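Local coordinates for bifunctional protein PutA (Bdellovibrio bacteriovorus, PDB 5UR2), which probably oxidises proline to glutamate in two steps, with a flavin-dependent proline dehydrogenase and an NAD-dependent L-glutamate gamma-semialdehyde dehydrogenase joined in one chain, at residues R134-T139 with D177-D183; T139-D143 with K192-K198; V166-A170 with L228-V234; E187-P191 with Y265-G269. All blocks are in the same frame, centred on the assembly; numbering follows the deposited sequence.

In the fold
All four contacts belong to the proline dehydrogenase part of the chain, a closed barrel of eight parallel strands wrapped by helices. Interaction 2 is the buried one: strands 138-144 and 194-197 pair side by side, and the second leads to the lysine bonded to the modified flavin. Interaction 3 lies just outside these strands, where helices 152-173 and 211-232 pack through apolar groups without a hydrogen bond. Interaction 1, partly buried, shares Thr139 with interaction 2 and relies on an arginine-aspartate salt bridge. Interaction 4 is a surface contact of loops, a proline on a phenylalanine face; a backbone bond between Asp183 and Leu190 joins it to interaction 1.

Interaction 1: residues R134-T139 with D177-D183; sequences RKNKMT and DEVPQID
Arg134, on the last turn of helix 123-135, reaches across to Asp183 and ties the helix end to the segment 177-183. From CB the chain sets off beside the backbone N (chi1 -77°), and its CG passes 4.0 Å from Ile182 CD1. A bend at chi3 (56°) then turns the guanidinium toward the carboxylate, and the two planes lie nearly flat with each other, 6° apart. The grip is end-on: NH1 donates to Asp183 OD1 at 3.0 Å and NH2 to Asp183 OD2 at 2.8 Å, each bond using the syn lone pair. NH2 also makes a weak, bent bond to the carbonyl O of Asp177, again at the guanidinium edge, while Ile182 CD1 lies over one face. Asp183 OD2 has a second donor, the backbone N of Val179 at 2.6 Å, which comes from above the carboxylate plane at the N-cap of helix 180-183. Farther along, Ile182 CG2 packs 3.3 Å from the carbonyl O of Lys137, the positive-phi residue of the Schellman motif that ends helix 123-135. Lys137 NZ makes a weak bond to Gln181 OE1, whereas Gln181 NE2 is held by the carbonyls of Val394 and Tyr398. Two coplanar bonds plus the Val179 N-H fix the rotation of the Asp183 carboxylate and probably stabilise its negative charge in this buried position.

Interaction 2: residues T139-D143 with K192-K198; sequences TFTVD and KVNVSVK. With P5F (N-propargylglycine-modified flavin adenine dinucleotide), chain F.
Thr139 lies only near the loop residue Lys192, ahead of the paired part, its OG1 4.3 Å from Lys192 O. With CG placed between its backbone N and carbonyl carbon (chi1 65°), Phe140 swings its ring so that CZ comes 3.7 Å from Lys192 O and obliquely past Val193. Thr141 OG1 is a relay, donating to Asn194 OD1 at 2.6 Å from above the amide carbonyl plane and accepting from Ser196 OG at 2.8 Å; Arg300 is a further partner of that serine hydroxyl. Val142 carries the parallel pairing with Val195: its N donates to Asn194 O (2.9 Å), and its O accepts from Ser196 N (2.8 Å, 175°). Asp143 sends OD1 to 3.9 Å from Lys198 CD. Lys198 NZ is covalently bonded to C23 of the modified flavin, 1.4 Å away, and hydrogen-bonded to Tyr403. Backbone bonds and the hydroxyl relay thus join the first two barrel strands just ahead of Lys198, the lysine that N-propargylglycine has cross-linked to the flavin.

Interaction 3: residues V166-A170 with L228-V234; sequences VTWLA and LGMEKGV
Val166 and Leu228 overlap flank to flank, pointing opposite ways, the principal bump of each helix lying beside that of the other. Helices 152-173 and 211-232 run side by side here, the axes of their short segments 10.0 Å apart at closest approach and inclined by only 16°. Val166 projects CG1 away from its own backbone N (chi1 169°) into a shallow hollow lined by Leu228, the backbone of Gly229, the start of the Lys232 side chain and Val234. In it, CG1 lies 3.8 Å from Leu228 CG and 4.0 Å from Gly229 CA, so the bare glycine backbone forms part of the floor. One turn on, the small Ala170 puts its CB 3.7 Å from Lys232 CB and 3.9 Å from Val234 CG2, thereby filling the notch between the end of the helix and the chain beyond it. That notch exists because Gly233, with positive phi, ends helix 211-232 in a Schellman motif and turns Val234 back against both Val166 and Ala170. On the outer flank Leu228 crosses Thr167 at about a right angle, with CD2 3.3 Å from Thr167 OG1; that hydroxyl is bonded to Met163 O within its own helix. On the barrel side, Val166 CG2 meets Val195 CG2 of strand 194-197 at 3.9 Å. No hydrogen bond links the two segments, so this seam between neighbouring barrel helices depends on apolar fit.

Interaction 4: residues E187-P191 with Y265-G269; sequences EGALP and YKFFG
Pro191 stands over one face of the Phe267 ring on its CG-CD edge, with CD 3.5 Å from the ring centroid and just 2° off the ring normal, a CH-pi contact. Its CG sits equally close, 3.5 Å from Phe267 CG, so this edge runs from above the ring centre toward Phe267 CG. Leu190 adds a branch from another direction: CD2 approaches Phe267 CE1 obliquely at 3.9 Å, and Ala189 O is similarly near CZ. The opposite face of the Phe267 ring is backed by Lys266 CB, leaving the ring between proline and lysine. Beyond this, Lys266, bent at chi3 (-66°), extends NZ toward Glu187 OE2 in a weak salt bridge of 3.4 Å; the glutamate is poorly ordered. Farther out, backbone bonds set both sides: Leu190 pairs with Asp183, and Phe267 with Val236 of strand 235-238. Phe235 of that strand touches both Pro191 and Phe267. The contact therefore joins the loop leading into strand 194-197 to the one leading into strand 268-273, across the end of the intervening strand. Its firm part is the proline-phenylalanine packing, while the long ion pair at the surface probably contributes little.

Interaction 1: residues R134-T139 with D177-D183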
loop_
_atom_site.group_PDB
_atom_site.type_symbol
_atom_site.label_atom_id
_atom_site.label_comp_id
_atom_site.label_asym_id
_atom_site.label_seq_id
_atom_site.Cartn_x
_atom_site.Cartn_y
_atom_site.Cartn_z
ATOM N N ARG B 134 44.077 26.018 43.587
ATOM C CA ARG B 134 44.168 27.230 44.390
ATOM C C ARG B 134 45.555 27.865 44.293
ATOM O O ARG B 134 45.673 29.085 44.113
ATOM C CB ARG B 134 43.808 26.911 45.841
ATOM C CG ARG B 134 42.302 26.753 46.098
ATOM C CD ARG B 134 42.017 26.493 47.580
ATOM N NE ARG B 134 42.573 27.552 48.418
ATOM C CZ ARG B 134 41.967 28.712 48.660
ATOM N NH1 ARG B 134 40.774 28.962 48.129
ATOM N NH2 ARG B 134 42.556 29.621 49.434
ATOM N N LYS B 135 46.615 27.054 44.349
ATOM C CA LYS B 135 47.967 27.597 44.219
ATOM C C LYS B 135 48.178 28.287 42.879
ATOM O O LYS B 135 49.016 29.190 42.783
ATOM C CB LYS B 135 49.014 26.494 44.407
ATOM N N ASN B 136 47.415 27.911 41.853
ATOM C CA ASN B 136 47.484 28.556 40.553
ATOM C C ASN B 136 46.404 29.620 40.378
ATOM O O ASN B 136 46.021 29.914 39.243
ATOM C CB ASN B 136 47.429 27.511 39.436
ATOM C CG ASN B 136 48.750 26.749 39.294
ATOM O OD1 ASN B 136 49.046 25.851 40.081
ATOM N ND2 ASN B 136 49.561 27.131 38.307
ATOM N N LYS B 137 45.894 30.173 41.487
ATOM C CA LYS B 137 44.965 31.312 41.493
ATOM C C LYS B 137 43.606 30.989 40.881
ATOM O O LYS B 137 42.989 31.853 40.264
ATOM C CB LYS B 137 45.554 32.529 40.774
ATOM C CG LYS B 137 46.922 33.000 41.194
ATOM C CD LYS B 137 46.978 33.262 42.673
ATOM C CE LYS B 137 48.065 34.279 42.944
ATOM N NZ LYS B 137 47.669 35.591 42.335
ATOM N N MET B 138 43.113 29.771 41.087
ATOM C CA MET B 138 41.786 29.371 40.635
ATOM C C MET B 138 41.043 28.707 41.780
ATOM O O MET B 138 41.625 27.904 42.521
ATOM C CB MET B 138 41.858 28.371 39.453
ATOM C CG MET B 138 42.439 28.918 38.155
ATOM S SD MET B 138 42.370 27.735 36.785
ATOM C CE MET B 138 43.482 26.440 37.329
ATOM N N THR B 139 39.752 29.008 41.907
ATOM C CA THR B 139 38.936 28.315 42.890
ATOM C C THR B 139 38.077 27.273 42.170
ATOM O O THR B 139 38.334 26.935 41.008
ATOM C CB THR B 139 38.121 29.325 43.722
ATOM O OG1 THR B 139 37.303 28.619 44.664
ATOM C CG2 THR B 139 37.244 30.191 42.843
ATOM N N ASP B 177 45.371 28.877 53.565
ATOM C CA ASP B 177 45.764 30.278 53.524
ATOM C C ASP B 177 44.877 31.046 52.543
ATOM O O ASP B 177 44.324 30.476 51.599
ATOM C CB ASP B 177 47.230 30.420 53.122
ATOM C CG ASP B 177 48.177 29.766 54.109
ATOM O OD1 ASP B 177 47.729 29.368 55.208
ATOM O OD2 ASP B 177 49.380 29.667 53.787
ATOM N N GLU B 178 44.753 32.358 52.766
ATOM C CA GLU B 178 43.917 33.192 51.910
ATOM C C GLU B 178 44.626 33.550 50.605
ATOM O O GLU B 178 45.784 33.986 50.612
ATOM C CB GLU B 178 43.510 34.482 52.624
ATOM C CG GLU B 178 42.306 35.150 51.965
ATOM C CD GLU B 178 42.195 36.640 52.260
ATOM O OE1 GLU B 178 43.242 37.327 52.277
ATOM O OE2 GLU B 178 41.057 37.134 52.433
ATOM N N VAL B 179 43.916 33.383 49.494
ATOM C CA VAL B 179 44.370 33.802 48.174
ATOM C C VAL B 179 43.407 34.862 47.656
ATOM O O VAL B 179 42.361 34.541 47.087
ATOM C CB VAL B 179 44.463 32.616 47.200
ATOM C CG1 VAL B 179 45.010 33.098 45.871
ATOM C CG2 VAL B 179 45.351 31.512 47.786
ATOM N N PRO B 180 43.737 36.148 47.831
ATOM C CA PRO B 180 42.733 37.216 47.644
ATOM C C PRO B 180 42.114 37.263 46.261
ATOM O O PRO B 180 40.955 37.688 46.138
ATOM C CB PRO B 180 43.514 38.498 47.958
ATOM C CG PRO B 180 44.666 38.058 48.783
ATOM C CD PRO B 180 45.004 36.656 48.383
ATOM N N GLN B 181 42.858 36.887 45.212
ATOM C CA GLN B 181 42.272 36.889 43.876
ATOM C C GLN B 181 41.052 35.972 43.802
ATOM O O GLN B 181 40.113 36.250 43.046
ATOM C CB GLN B 181 43.318 36.486 42.827
ATOM C CG GLN B 181 42.787 36.536 41.389
ATOM C CD GLN B 181 43.857 36.368 40.318
ATOM O OE1 GLN B 181 45.055 36.338 40.612
ATOM N NE2 GLN B 181 43.417 36.192 39.066
ATOM N N ILE B 182 41.023 34.902 44.597
ATOM C CA ILE B 182 39.911 33.959 44.573
ATOM C C ILE B 182 39.077 33.978 45.848
ATOM O O ILE B 182 37.916 33.549 45.808
ATOM C CB ILE B 182 40.401 32.524 44.301
ATOM C CG1 ILE B 182 41.323 32.065 45.433
ATOM C CG2 ILE B 182 41.089 32.451 42.945
ATOM C CD1 ILE B 182 41.879 30.647 45.274
ATOM N N ASP B 183 39.612 34.474 46.966
ATOM C CA ASP B 183 38.929 34.386 48.251
ATOM C C ASP B 183 38.268 35.696 48.657
ATOM O O ASP B 183 37.738 35.785 49.767
ATOM C CB ASP B 183 39.910 33.955 49.358
ATOM C CG ASP B 183 40.491 32.559 49.134
ATOM O OD1 ASP B 183 39.888 31.765 48.391
ATOM O OD2 ASP B 183 41.553 32.252 49.716
#

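Interaction 2: residues T139-D143 with K192-K198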
loop_
_atom_site.group_PDB
_atom_site.type_symbol
_atom_site.label_atom_id
_atom_site.label_comp_id
_atom_site.label_asym_id
_atom_site.label_seq_id
_atom_site.Cartn_x
_atom_site.Cartn_y
_atom_site.Cartn_z
ATOM N N THR B 139 39.752 29.008 41.907
ATOM C CA THR B 139 38.936 28.315 42.890
ATOM C C THR B 139 38.077 27.273 42.170
ATOM O O THR B 139 38.334 26.935 41.008
ATOM C CB THR B 139 38.121 29.325 43.722
ATOM O OG1 THR B 139 37.303 28.619 44.664
ATOM C CG2 THR B 139 37.244 30.191 42.843
ATOM N N PHE B 140 37.044 26.766 42.843
ATOM C CA PHE B 140 36.360 25.577 42.367
ATOM C C PHE B 140 34.914 25.601 42.835
ATOM O O PHE B 140 34.554 26.326 43.763
ATOM C CB PHE B 140 37.054 24.303 42.884
ATOM C CG PHE B 140 36.993 24.143 44.392
ATOM C CD1 PHE B 140 35.873 23.563 45.006
ATOM C CD2 PHE B 140 38.032 24.595 45.198
ATOM C CE1 PHE B 140 35.809 23.427 46.392
ATOM C CE2 PHE B 140 37.977 24.464 46.586
ATOM C CZ PHE B 140 36.877 23.880 47.185
ATOM N N THR B 141 34.096 24.769 42.201
ATOM C CA THR B 141 32.815 24.369 42.763
ATOM C C THR B 141 32.718 22.868 42.571
ATOM O O THR B 141 32.959 22.373 41.466
ATOM C CB THR B 141 31.620 25.105 42.130
ATOM O OG1 THR B 141 30.410 24.699 42.788
ATOM C CG2 THR B 141 31.496 24.838 40.623
ATOM N N VAL B 142 32.458 22.125 43.679
ATOM C CA VAL B 142 32.467 20.665 43.641
ATOM C C VAL B 142 31.072 20.137 43.336
ATOM O O VAL B 142 30.075 20.593 43.913
ATOM C CB VAL B 142 33.008 20.079 44.958
ATOM C CG1 VAL B 142 32.851 18.583 44.947
ATOM C CG2 VAL B 142 34.474 20.419 45.120
ATOM N N ASP B 143 30.996 19.154 42.436
ATOM C CA ASP B 143 29.733 18.506 42.112
ATOM C C ASP B 143 29.913 16.997 42.141
ATOM O O ASP B 143 30.889 16.472 41.592
ATOM C CB ASP B 143 29.205 18.942 40.743
ATOM C CG ASP B 143 27.899 18.246 40.375
ATOM O OD1 ASP B 143 26.835 18.611 40.930
ATOM O OD2 ASP B 143 27.944 17.319 39.540
ATOM N N LYS B 192 35.549 29.995 50.756
ATOM C CA LYS B 192 36.596 29.227 50.097
ATOM C C LYS B 192 36.094 27.891 49.561
ATOM O O LYS B 192 36.792 27.264 48.754
ATOM C CB LYS B 192 37.751 28.968 51.058
ATOM C CG LYS B 192 38.530 30.196 51.432
ATOM C CD LYS B 192 39.612 29.829 52.427
ATOM C CE LYS B 192 40.215 31.064 53.048
ATOM N NZ LYS B 192 39.297 31.513 54.128
ATOM N N VAL B 193 34.909 27.447 49.985
ATOM C CA VAL B 193 34.350 26.160 49.595
ATOM C C VAL B 193 32.996 26.406 48.948
ATOM O O VAL B 193 32.180 27.167 49.476
ATOM C CB VAL B 193 34.215 25.208 50.797
ATOM C CG1 VAL B 193 33.475 23.931 50.383
ATOM C CG2 VAL B 193 35.577 24.884 51.362
ATOM N N ASN B 194 32.768 25.763 47.808
ATOM C CA ASN B 194 31.616 26.021 46.952
ATOM C C ASN B 194 31.163 24.673 46.412
ATOM O O ASN B 194 31.967 23.954 45.813
ATOM C CB ASN B 194 32.014 26.995 45.829
ATOM C CG ASN B 194 30.831 27.467 44.976
ATOM O OD1 ASN B 194 30.053 26.660 44.458
ATOM N ND2 ASN B 194 30.727 28.785 44.789
ATOM N N VAL B 195 29.903 24.305 46.642
ATOM C CA VAL B 195 29.402 23.032 46.139
ATOM C C VAL B 195 28.173 23.291 45.273
ATOM O O VAL B 195 27.417 24.245 45.488
ATOM C CB VAL B 195 29.083 22.002 47.258
ATOM C CG1 VAL B 195 30.259 21.862 48.217
ATOM C CG2 VAL B 195 27.777 22.323 47.989
ATOM N N SER B 196 28.019 22.454 44.246
ATOM C CA SER B 196 26.897 22.499 43.322
ATOM C C SER B 196 26.055 21.253 43.508
ATOM O O SER B 196 26.596 20.151 43.643
ATOM C CB SER B 196 27.360 22.583 41.865
ATOM O OG SER B 196 27.993 23.826 41.614
ATOM N N VAL B 197 24.734 21.444 43.488
ATOM C CA VAL B 197 23.739 20.425 43.784
ATOM C C VAL B 197 22.757 20.239 42.629
ATOM O O VAL B 197 22.255 21.216 42.075
ATOM C CB VAL B 197 22.973 20.795 45.074
ATOM C CG1 VAL B 197 21.930 19.735 45.410
ATOM C CG2 VAL B 197 23.944 20.965 46.233
ATOM N N LYS B 198 22.461 18.983 42.296
ATOM C CA LYS B 198 21.502 18.657 41.235
ATOM C C LYS B 198 20.193 18.348 41.929
ATOM O O LYS B 198 20.108 17.397 42.751
ATOM C CB LYS B 198 21.992 17.510 40.348
ATOM C CG LYS B 198 22.374 17.762 38.892
ATOM C CD LYS B 198 23.750 18.261 38.493
ATOM C CE LYS B 198 23.859 19.062 37.202
ATOM N NZ LYS B 198 25.153 19.630 36.803
HETATM P PA P5F F . 29.846 28.034 23.065
HETATM O O1A P5F F . 30.087 29.566 22.843
HETATM O O2A P5F F . 30.368 27.122 22.071
HETATM O O5B P5F F . 28.402 27.613 23.094
HETATM C C5B P5F F . 27.925 26.285 22.913
HETATM C C4B P5F F . 26.457 26.233 23.362
HETATM O O4B P5F F . 25.570 26.861 22.467
HETATM C C3B P5F F . 25.860 24.872 23.570
HETATM O O3B P5F F . 26.250 24.294 24.756
HETATM C C2B P5F F . 24.411 25.150 23.528
HETATM O O2B P5F F . 24.001 25.626 24.764
HETATM C C1B P5F F . 24.314 26.246 22.529
HETATM N N9A P5F F . 23.972 25.809 21.199
HETATM C C8A P5F F . 24.646 24.896 20.400
HETATM N N7A P5F F . 24.003 24.798 19.229
HETATM C C5A P5F F . 22.899 25.651 19.216
HETATM C C6A P5F F . 21.886 25.945 18.305
HETATM N N6A P5F F . 21.854 25.312 17.016
HETATM N N1A P5F F . 20.920 26.829 18.617
HETATM C C2A P5F F . 20.910 27.455 19.814
HETATM N N3A P5F F . 21.871 27.167 20.739
HETATM C C4A P5F F . 22.858 26.299 20.481
HETATM N N1 P5F F . 24.622 23.754 31.485
HETATM C C2 P5F F . 23.278 23.603 31.989
HETATM O O2 P5F F . 22.249 23.510 31.081
HETATM N N3 P5F F . 23.018 23.560 33.397
HETATM C C4 P5F F . 24.055 23.658 34.357
HETATM O O4 P5F F . 23.729 23.609 35.719
HETATM C C4X P5F F . 25.475 23.808 33.827
HETATM N N5 P5F F . 26.634 23.782 34.717
HETATM C C5X P5F F . 27.877 24.365 34.176
HETATM C C6 P5F F . 28.919 24.892 35.110
HETATM C C7 P5F F . 30.075 25.531 34.593
HETATM C C7M P5F F . 31.121 26.060 35.549
HETATM C C8 P5F F . 30.251 25.677 33.184
HETATM C C8M P5F F . 31.464 26.354 32.598
HETATM C C9 P5F F . 29.268 25.184 32.293
HETATM C C9A P5F F . 28.052 24.508 32.829
HETATM N N10 P5F F . 27.026 24.019 31.905
HETATM C C10 P5F F . 25.706 23.849 32.443
HETATM C "C1'" P5F F . 27.255 23.883 30.445
HETATM C "C2'" P5F F . 27.061 25.203 29.696
HETATM O "O2'" P5F F . 25.726 25.535 29.733
HETATM C "C3'" P5F F . 27.540 25.195 28.243
HETATM O "O3'" P5F F . 26.802 24.264 27.544
HETATM C "C4'" P5F F . 29.011 24.857 28.050
HETATM O "O4'" P5F F . 29.680 25.273 29.191
HETATM C "C5'" P5F F . 29.645 25.382 26.747
HETATM O "O5'" P5F F . 29.222 26.683 26.387
HETATM P P P5F F . 30.176 27.851 25.793
HETATM O O1P P5F F . 29.773 29.349 26.077
HETATM O O2P P5F F . 31.578 27.357 26.312
HETATM O O3P P5F F . 30.435 27.354 24.250
HETATM C C21 P5F F . 26.345 21.270 35.389
HETATM C C22 P5F F . 26.507 22.590 35.153
HETATM C C23 P5F F . 25.049 20.719 36.009
#

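Interaction 3: residues V166-A170 with L228-V234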
loop_
_atom_site.group_PDB
_atom_site.type_symbol
_atom_site.label_atom_id
_atom_site.label_comp_id
_atom_site.label_asym_id
_atom_site.label_seq_id
_atom_site.Cartn_x
_atom_site.Cartn_y
_atom_site.Cartn_z
ATOM N N VAL B 166 30.041 18.657 52.375
ATOM C CA VAL B 166 30.080 20.028 52.880
ATOM C C VAL B 166 30.805 20.090 54.222
ATOM O O VAL B 166 31.650 20.961 54.447
ATOM C CB VAL B 166 28.658 20.606 52.979
ATOM C CG1 VAL B 166 28.672 21.912 53.756
ATOM C CG2 VAL B 166 28.091 20.808 51.595
ATOM N N THR B 167 30.487 19.166 55.134
ATOM C CA THR B 167 31.126 19.181 56.449
ATOM C C THR B 167 32.627 18.959 56.316
ATOM O O THR B 167 33.436 19.691 56.898
ATOM C CB THR B 167 30.488 18.128 57.363
ATOM O OG1 THR B 167 29.100 18.433 57.556
ATOM C CG2 THR B 167 31.180 18.099 58.740
ATOM N N TRP B 168 33.013 17.968 55.519
ATOM C CA TRP B 168 34.415 17.580 55.411
ATOM C C TRP B 168 35.256 18.623 54.664
ATOM O O TRP B 168 36.397 18.897 55.055
ATOM C CB TRP B 168 34.481 16.208 54.743
ATOM C CG TRP B 168 35.821 15.778 54.358
ATOM C CD1 TRP B 168 36.724 15.124 55.138
ATOM C CD2 TRP B 168 36.425 15.935 53.075
ATOM N NE1 TRP B 168 37.864 14.869 54.419
ATOM C CE2 TRP B 168 37.708 15.358 53.148
ATOM C CE3 TRP B 168 36.004 16.505 51.867
ATOM C CZ2 TRP B 168 38.584 15.338 52.060
ATOM C CZ3 TRP B 168 36.873 16.492 50.788
ATOM C CH2 TRP B 168 38.152 15.912 50.892
ATOM N N LEU B 169 34.729 19.202 53.574
ATOM C CA LEU B 169 35.486 20.224 52.844
ATOM C C LEU B 169 35.610 21.518 53.645
ATOM O O LEU B 169 36.677 22.149 53.653
ATOM C CB LEU B 169 34.858 20.501 51.481
ATOM C CG LEU B 169 35.690 20.086 50.274
ATOM C CD1 LEU B 169 35.045 20.560 48.975
ATOM C CD2 LEU B 169 37.096 20.645 50.413
ATOM N N ALA B 170 34.529 21.947 54.301
ATOM C CA ALA B 170 34.635 23.116 55.169
ATOM C C ALA B 170 35.682 22.890 56.257
ATOM O O ALA B 170 36.495 23.782 56.545
ATOM C CB ALA B 170 33.275 23.449 55.794
ATOM N N LEU B 228 23.213 23.435 56.206
ATOM C CA LEU B 228 24.576 23.074 56.576
ATOM C C LEU B 228 25.592 23.967 55.875
ATOM O O LEU B 228 26.572 24.405 56.490
ATOM C CB LEU B 228 24.835 21.601 56.256
ATOM C CG LEU B 228 26.245 21.114 56.583
ATOM C CD1 LEU B 228 26.470 21.224 58.084
ATOM C CD2 LEU B 228 26.431 19.670 56.131
ATOM N N GLY B 229 25.390 24.236 54.581
ATOM C CA GLY B 229 26.296 25.137 53.884
ATOM C C GLY B 229 26.352 26.509 54.529
ATOM O O GLY B 229 27.434 27.061 54.766
ATOM N N MET B 230 25.180 27.076 54.822
ATOM C CA MET B 230 25.130 28.376 55.474
ATOM C C MET B 230 25.874 28.334 56.797
ATOM O O MET B 230 26.685 29.217 57.095
ATOM C CB MET B 230 23.678 28.794 55.684
ATOM C CG MET B 230 23.504 30.169 56.325
ATOM S SD MET B 230 21.761 30.644 56.505
ATOM C CE MET B 230 21.207 29.364 57.633
ATOM N N GLU B 231 25.646 27.286 57.587
ATOM C CA GLU B 231 26.303 27.215 58.884
ATOM C C GLU B 231 27.818 27.143 58.738
ATOM O O GLU B 231 28.542 27.745 59.533
ATOM C CB GLU B 231 25.774 26.011 59.673
ATOM C CG GLU B 231 24.345 26.189 60.156
ATOM C CD GLU B 231 23.713 24.905 60.648
ATOM O OE1 GLU B 231 24.336 23.838 60.503
ATOM O OE2 GLU B 231 22.577 24.964 61.171
ATOM N N LYS B 232 28.313 26.498 57.691
ATOM C CA LYS B 232 29.749 26.328 57.528
ATOM C C LYS B 232 30.396 27.427 56.699
ATOM O O LYS B 232 31.599 27.344 56.435
ATOM C CB LYS B 232 30.055 24.965 56.897
ATOM C CG LYS B 232 29.579 23.742 57.687
ATOM C CD LYS B 232 30.152 23.684 59.104
ATOM C CE LYS B 232 29.925 22.284 59.702
ATOM N NZ LYS B 232 30.356 22.152 61.125
ATOM N N GLY B 233 29.645 28.444 56.278
ATOM C CA GLY B 233 30.227 29.462 55.421
ATOM C C GLY B 233 30.522 28.957 54.025
ATOM O O GLY B 233 31.445 29.446 53.363
ATOM N N VAL B 234 29.780 27.964 53.581
ATOM C CA VAL B 234 29.984 27.325 52.294
ATOM C C VAL B 234 29.017 27.931 51.287
ATOM O O VAL B 234 27.872 28.254 51.621
ATOM C CB VAL B 234 29.800 25.801 52.447
ATOM C CG1 VAL B 234 29.616 25.102 51.107
ATOM C CG2 VAL B 234 30.991 25.223 53.221
#

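Interaction 4: residues E187-P191 with Y265-G269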
loop_
_atom_site.group_PDB
_atom_site.type_symbol
_atom_site.label_atom_id
_atom_site.label_comp_id
_atom_site.label_asym_id
_atom_site.label_seq_id
_atom_site.Cartn_x
_atom_site.Cartn_y
_atom_site.Cartn_z
ATOM N N GLU B 187 33.530 43.485 47.831
ATOM C CA GLU B 187 32.818 43.831 49.057
ATOM C C GLU B 187 33.433 43.215 50.306
ATOM O O GLU B 187 33.274 43.774 51.395
ATOM C CB GLU B 187 31.342 43.412 48.974
ATOM C CG GLU B 187 30.451 44.313 48.120
ATOM C CD GLU B 187 29.063 43.719 47.886
ATOM O OE1 GLU B 187 28.258 44.348 47.161
ATOM O OE2 GLU B 187 28.779 42.617 48.412
ATOM N N GLY B 188 34.121 42.080 50.184
ATOM C CA GLY B 188 34.700 41.445 51.357
ATOM C C GLY B 188 35.126 40.023 51.074
ATOM O O GLY B 188 35.482 39.679 49.944
ATOM N N ALA B 189 35.116 39.210 52.126
ATOM C CA ALA B 189 35.524 37.818 52.009
ATOM C C ALA B 189 34.480 36.994 51.260
ATOM O O ALA B 189 33.278 37.268 51.316
ATOM C CB ALA B 189 35.761 37.208 53.391
ATOM N N LEU B 190 34.958 35.965 50.559
ATOM C CA LEU B 190 34.119 34.989 49.879
ATOM C C LEU B 190 34.326 33.606 50.480
ATOM O O LEU B 190 35.406 33.301 51.004
ATOM C CB LEU B 190 34.432 34.920 48.379
ATOM C CG LEU B 190 34.234 36.186 47.553
ATOM C CD1 LEU B 190 34.696 35.964 46.120
ATOM C CD2 LEU B 190 32.779 36.594 47.599
ATOM N N PRO B 191 33.329 32.731 50.387
ATOM C CA PRO B 191 33.545 31.353 50.828
ATOM C C PRO B 191 34.686 30.724 50.045
ATOM O O PRO B 191 34.811 30.925 48.835
ATOM C CB PRO B 191 32.203 30.675 50.535
ATOM C CG PRO B 191 31.212 31.809 50.515
ATOM C CD PRO B 191 31.939 32.977 49.971
ATOM N N TYR B 265 21.406 35.287 53.769
ATOM C CA TYR B 265 22.635 34.666 53.290
ATOM C C TYR B 265 22.820 34.964 51.806
ATOM O O TYR B 265 21.914 34.719 51.005
ATOM C CB TYR B 265 22.602 33.158 53.535
ATOM C CG TYR B 265 23.949 32.477 53.419
ATOM C CD1 TYR B 265 24.996 32.810 54.278
ATOM C CD2 TYR B 265 24.162 31.464 52.477
ATOM C CE1 TYR B 265 26.230 32.172 54.184
ATOM C CE2 TYR B 265 25.392 30.827 52.377
ATOM C CZ TYR B 265 26.419 31.181 53.233
ATOM O OH TYR B 265 27.637 30.541 53.137
ATOM N N LYS B 266 23.990 35.491 51.447
ATOM C CA LYS B 266 24.285 35.886 50.075
ATOM C C LYS B 266 24.803 34.748 49.201
ATOM O O LYS B 266 24.661 34.814 47.975
ATOM C CB LYS B 266 25.336 37.004 50.061
ATOM C CG LYS B 266 24.876 38.326 50.634
ATOM C CD LYS B 266 25.892 39.438 50.338
ATOM C CE LYS B 266 27.204 39.200 51.041
ATOM N NZ LYS B 266 28.101 40.359 50.824
ATOM N N PHE B 267 25.340 33.687 49.790
ATOM C CA PHE B 267 26.141 32.703 49.059
ATOM C C PHE B 267 25.350 31.441 48.719
ATOM O O PHE B 267 25.754 30.302 48.953
ATOM C CB PHE B 267 27.394 32.414 49.862
ATOM C CG PHE B 267 28.226 33.641 50.059
ATOM C CD1 PHE B 267 28.599 34.408 48.968
ATOM C CD2 PHE B 267 28.526 34.103 51.325
ATOM C CE1 PHE B 267 29.342 35.568 49.133
ATOM C CE2 PHE B 267 29.269 35.271 51.499
ATOM C CZ PHE B 267 29.674 36.007 50.397
ATOM N N PHE B 268 24.177 31.678 48.150
ATOM C CA PHE B 268 23.397 30.690 47.421
ATOM C C PHE B 268 23.339 31.134 45.968
ATOM O O PHE B 268 23.270 32.334 45.684
ATOM C CB PHE B 268 21.969 30.576 47.968
ATOM C CG PHE B 268 21.874 30.001 49.359
ATOM C CD1 PHE B 268 22.551 28.843 49.701
ATOM C CD2 PHE B 268 21.075 30.607 50.312
ATOM C CE1 PHE B 268 22.429 28.301 50.977
ATOM C CE2 PHE B 268 20.952 30.077 51.588
ATOM C CZ PHE B 268 21.629 28.923 51.923
ATOM N N GLY B 269 23.360 30.174 45.046
ATOM C CA GLY B 269 23.301 30.495 43.636
ATOM C C GLY B 269 22.388 29.550 42.883
ATOM O O GLY B 269 22.168 28.401 43.280
#